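Local coordinates for protein amino acid amide racemase (Ochrobactrum anthropi, PDB 6GIO) that belongs to the class-III aminotransferase family of fold-type I enzymes, carries pyridoxal-5'-phosphate and assembles as a dimer, at residues Arg20-Leu28 with Tyr377-Tyr388. Residues are numbered along the deposited sequence; the frame is centred on the assembly and turned at random.
Sequences RLRFSPLSL and YRGYQLGAAFTY
Aromatic and apolar side chains, with no hydrogen bond between the two segments, join Phe23-Leu26, in the loop between helix 7-14 and strand 28-32, to the end of helix 369-382 and the strand that follows it. Phe23 illustrates how one ring can serve two neighbours differently. Its CD2-CE2 edge is directed at the face of Tyr388 in a T-shaped stack, planes at 90°. One of its own faces receives Thr387, whose CB lies almost on the ring normal, 3.9 Å from the centroid of the Phe23 ring. With CG between the backbone N and the carbonyl carbon (chi1 57°), the Tyr388 ring ends beside Phe23.

Tyr380 carries the other half of the contact. Pro25 CD lies over its face, 3.6 Å from Tyr380 CE2, and Pro25 CG also reaches the edge of the Tyr377 ring, near its plane. Ser24 shapes this turn: its OG accepts the N-H of Leu26 in an ST turn, 3.2 Å from Leu26 N. Leu26 CB then meets Tyr380 CE1 at 3.8 Å, and Leu26 CD2 touches Ala385 CB, where Tyr82 of the second subunit packs on both residues. The Tyr380 hydroxyl hydrogen-bonds to Glu38. Loop 20-28 thus packs against a helix-to-strand connection, turned by a Schellman motif at Gly383, whose strand 384-389 shares a mixed sheet with N-terminal strands 28-32, 35-38 and 43-46, as in the small domain of fold-type I enzymes.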
loop_
_atom_site.group_PDB
_atom_site.type_symbol
_atom_site.label_atom_id
_atom_site.label_comp_id
_atom_site.label_asym_id
_atom_site.label_seq_id
_atom_site.Cartn_x
_atom_site.Cartn_y
_atom_site.Cartn_z
ATOM N N ARG C 20 13.026 4.877 -7.226
ATOM C CA ARG C 20 14.328 4.262 -7.180
ATOM C C ARG C 20 15.150 4.662 -5.963
ATOM O O ARG C 20 15.166 5.815 -5.585
ATOM C CB ARG C 20 15.149 4.677 -8.403
ATOM C CG ARG C 20 14.728 4.039 -9.701
ATOM C CD ARG C 20 15.849 4.252 -10.714
ATOM N NE ARG C 20 15.478 3.720 -12.020
ATOM C CZ ARG C 20 15.045 4.438 -13.055
ATOM N NH1 ARG C 20 14.947 5.763 -13.001
ATOM N NH2 ARG C 20 14.703 3.814 -14.168
ATOM N N LEU C 21 15.824 3.680 -5.368
ATOM C CA LEU C 21 16.872 3.885 -4.344
ATOM C C LEU C 21 17.926 2.813 -4.574
ATOM O O LEU C 21 18.073 1.848 -3.814
ATOM C CB LEU C 21 16.316 3.767 -2.920
ATOM C CG LEU C 21 17.344 4.087 -1.816
ATOM C CD1 LEU C 21 17.829 5.536 -1.900
ATOM C CD2 LEU C 21 16.760 3.797 -0.436
ATOM N N ARG C 22 18.641 2.982 -5.668
ATOM C CA ARG C 22 19.519 1.961 -6.188
ATOM C C ARG C 22 20.948 2.123 -5.667
ATOM O O ARG C 22 21.514 3.208 -5.746
ATOM C CB ARG C 22 19.456 2.002 -7.729
ATOM C CG ARG C 22 18.011 1.884 -8.264
ATOM C CD ARG C 22 17.518 0.455 -8.188
ATOM N NE ARG C 22 16.111 0.279 -8.593
ATOM C CZ ARG C 22 15.659 0.283 -9.851
ATOM N NH1 ARG C 22 16.479 0.523 -10.883
ATOM N NH2 ARG C 22 14.363 0.051 -10.087
ATOM N N PHE C 23 21.533 1.034 -5.162
ATOM C CA PHE C 23 22.878 1.089 -4.598
ATOM C C PHE C 23 23.920 0.409 -5.475
ATOM O O PHE C 23 25.100 0.538 -5.197
ATOM C CB PHE C 23 22.901 0.444 -3.218
ATOM C CG PHE C 23 22.095 1.186 -2.202
ATOM C CD1 PHE C 23 20.738 0.983 -2.098
ATOM C CD2 PHE C 23 22.694 2.090 -1.349
ATOM C CE1 PHE C 23 19.983 1.648 -1.147
ATOM C CE2 PHE C 23 21.946 2.764 -0.401
ATOM C CZ PHE C 23 20.588 2.554 -0.297
ATOM N N SER C 24 23.483 -0.336 -6.495
ATOM C CA SER C 24 24.385 -1.105 -7.357
ATOM C C SER C 24 23.657 -1.438 -8.625
ATOM O O SER C 24 22.439 -1.244 -8.693
ATOM C CB SER C 24 24.881 -2.400 -6.673
ATOM O OG SER C 24 23.981 -3.497 -6.843
ATOM N N PRO C 25 24.382 -1.951 -9.645
ATOM C CA PRO C 25 23.692 -2.370 -10.887
ATOM C C PRO C 25 22.825 -3.656 -10.800
ATOM O O PRO C 25 22.208 -4.035 -11.798
ATOM C CB PRO C 25 24.852 -2.640 -11.882
ATOM C CG PRO C 25 26.094 -2.080 -11.230
ATOM C CD PRO C 25 25.843 -2.112 -9.731
ATOM N N LEU C 26 22.815 -4.334 -9.654
ATOM C CA LEU C 26 22.168 -5.635 -9.541
ATOM C C LEU C 26 20.711 -5.575 -10.034
ATOM O O LEU C 26 19.910 -4.774 -9.559
ATOM C CB LEU C 26 22.210 -6.122 -8.100
ATOM C CG LEU C 26 21.581 -7.503 -7.794
ATOM C CD1 LEU C 26 22.252 -8.586 -8.636
ATOM C CD2 LEU C 26 21.667 -7.776 -6.299
ATOM N N SER C 27 20.423 -6.427 -11.002
ATOM C CA SER C 27 19.151 -6.490 -11.710
ATOM C C SER C 27 18.804 -7.976 -11.737
ATOM O O SER C 27 19.632 -8.800 -12.147
ATOM C CB SER C 27 19.310 -5.876 -13.122
ATOM O OG SER C 27 19.756 -4.532 -12.974
ATOM N N LEU C 28 17.592 -8.317 -11.287
ATOM C CA LEU C 28 17.252 -9.687 -10.868
ATOM C C LEU C 28 16.321 -10.466 -11.777
ATOM O O LEU C 28 15.342 -9.946 -12.272
ATOM C CB LEU C 28 16.631 -9.679 -9.451
ATOM C CG LEU C 28 17.471 -9.073 -8.320
ATOM C CD1 LEU C 28 16.640 -8.965 -7.028
ATOM C CD2 LEU C 28 18.746 -9.878 -8.085
ATOM N N TYR C 377 29.333 -1.162 -4.182
ATOM C CA TYR C 377 29.563 -1.565 -5.571
ATOM C C TYR C 377 30.589 -2.687 -5.673
ATOM O O TYR C 377 30.417 -3.673 -6.406
ATOM C CB TYR C 377 30.045 -0.386 -6.385
ATOM C CG TYR C 377 30.353 -0.768 -7.790
ATOM C CD1 TYR C 377 29.356 -0.793 -8.742
ATOM C CD2 TYR C 377 31.647 -1.093 -8.175
ATOM C CE1 TYR C 377 29.627 -1.137 -10.050
ATOM C CE2 TYR C 377 31.930 -1.438 -9.483
ATOM C CZ TYR C 377 30.909 -1.463 -10.410
ATOM O OH TYR C 377 31.184 -1.817 -11.700
ATOM N N ARG C 378 31.672 -2.558 -4.942
ATOM C CA ARG C 378 32.654 -3.622 -4.947
ATOM C C ARG C 378 32.113 -4.887 -4.280
ATOM O O ARG C 378 32.436 -6.003 -4.713
ATOM C CB ARG C 378 33.947 -3.159 -4.291
ATOM C CG ARG C 378 35.100 -4.147 -4.355
ATOM C CD ARG C 378 35.473 -4.442 -5.804
ATOM N NE ARG C 378 36.603 -5.356 -5.892
ATOM C CZ ARG C 378 36.944 -6.019 -7.001
ATOM N NH1 ARG C 378 36.227 -5.889 -8.115
ATOM N NH2 ARG C 378 37.972 -6.836 -6.982
ATOM N N GLY C 379 31.314 -4.731 -3.217
ATOM C CA GLY C 379 30.590 -5.876 -2.630
ATOM C C GLY C 379 29.780 -6.662 -3.664
ATOM O O GLY C 379 29.836 -7.892 -3.764
ATOM N N TYR C 380 28.995 -5.927 -4.404
ATOM C CA TYR C 380 28.211 -6.460 -5.484
ATOM C C TYR C 380 29.093 -7.236 -6.493
ATOM O O TYR C 380 28.752 -8.355 -6.867
ATOM C CB TYR C 380 27.448 -5.305 -6.148
ATOM C CG TYR C 380 27.140 -5.538 -7.584
ATOM C CD1 TYR C 380 26.047 -6.335 -7.953
ATOM C CD2 TYR C 380 27.952 -4.984 -8.601
ATOM C CE1 TYR C 380 25.765 -6.565 -9.279
ATOM C CE2 TYR C 380 27.680 -5.220 -9.938
ATOM C CZ TYR C 380 26.585 -6.004 -10.263
ATOM O OH TYR C 380 26.266 -6.243 -11.567
ATOM N N GLN C 381 30.228 -6.681 -6.900
ATOM C CA GLN C 381 31.091 -7.405 -7.870
ATOM C C GLN C 381 31.685 -8.659 -7.237
ATOM O O GLN C 381 31.905 -9.628 -7.903
ATOM C CB GLN C 381 32.236 -6.531 -8.335
ATOM C CG GLN C 381 31.829 -5.308 -9.066
ATOM C CD GLN C 381 33.064 -4.576 -9.573
ATOM O OE1 GLN C 381 33.927 -4.187 -8.800
ATOM N NE2 GLN C 381 33.145 -4.395 -10.879
ATOM N N LEU C 382 31.933 -8.624 -5.937
ATOM C CA LEU C 382 32.445 -9.774 -5.233
ATOM C C LEU C 382 31.375 -10.790 -4.836
ATOM O O LEU C 382 31.726 -11.832 -4.268
ATOM C CB LEU C 382 33.230 -9.337 -3.973
ATOM C CG LEU C 382 34.443 -8.450 -4.268
ATOM C CD1 LEU C 382 34.998 -7.882 -2.960
ATOM C CD2 LEU C 382 35.509 -9.227 -5.056
ATOM N N GLY C 383 30.093 -10.497 -5.111
ATOM C CA GLY C 383 29.011 -11.472 -4.884
ATOM C C GLY C 383 28.172 -11.287 -3.616
ATOM O O GLY C 383 27.563 -12.243 -3.117
ATOM N N ALA C 384 28.091 -10.058 -3.110
ATOM C CA ALA C 384 27.185 -9.750 -1.987
ATOM C C ALA C 384 26.407 -8.460 -2.222
ATOM O O ALA C 384 26.968 -7.454 -2.714
ATOM C CB ALA C 384 27.938 -9.662 -0.686
ATOM N N ALA C 385 25.115 -8.506 -1.871
ATOM C CA ALA C 385 24.218 -7.367 -2.002
ATOM C C ALA C 385 23.954 -6.719 -0.637
ATOM O O ALA C 385 23.376 -7.359 0.273
ATOM C CB ALA C 385 22.905 -7.783 -2.650
ATOM N N PHE C 386 24.341 -5.449 -0.493
ATOM C CA PHE C 386 23.988 -4.724 0.747
ATOM C C PHE C 386 23.794 -3.261 0.448
ATOM O O PHE C 386 23.871 -2.850 -0.722
ATOM C CB PHE C 386 24.975 -5.010 1.905
ATOM C CG PHE C 386 26.434 -4.845 1.546
ATOM C CD1 PHE C 386 27.108 -5.829 0.811
ATOM C CD2 PHE C 386 27.153 -3.737 1.987
ATOM C CE1 PHE C 386 28.450 -5.690 0.483
ATOM C CE2 PHE C 386 28.502 -3.589 1.661
ATOM C CZ PHE C 386 29.143 -4.559 0.900
ATOM N N THR C 387 23.515 -2.471 1.493
ATOM C CA THR C 387 23.129 -1.060 1.309
ATOM C C THR C 387 23.800 -0.203 2.347
ATOM O O THR C 387 24.533 -0.713 3.173
ATOM C CB THR C 387 21.611 -0.881 1.428
ATOM O OG1 THR C 387 21.193 -1.243 2.748
ATOM C CG2 THR C 387 20.898 -1.762 0.429
ATOM N N TYR C 388 23.560 1.106 2.306
ATOM C CA TYR C 388 23.882 1.942 3.454
ATOM C C TYR C 388 22.723 2.827 3.919
ATOM O O TYR C 388 21.806 3.158 3.165
ATOM C CB TYR C 388 25.092 2.817 3.188
ATOM C CG TYR C 388 24.972 3.710 1.987
ATOM C CD1 TYR C 388 24.343 4.943 2.050
ATOM C CD2 TYR C 388 25.517 3.312 0.781
ATOM C CE1 TYR C 388 24.267 5.767 0.933
ATOM C CE2 TYR C 388 25.452 4.114 -0.325
ATOM C CZ TYR C 388 24.836 5.333 -0.256
ATOM O OH TYR C 388 24.815 6.074 -1.412
#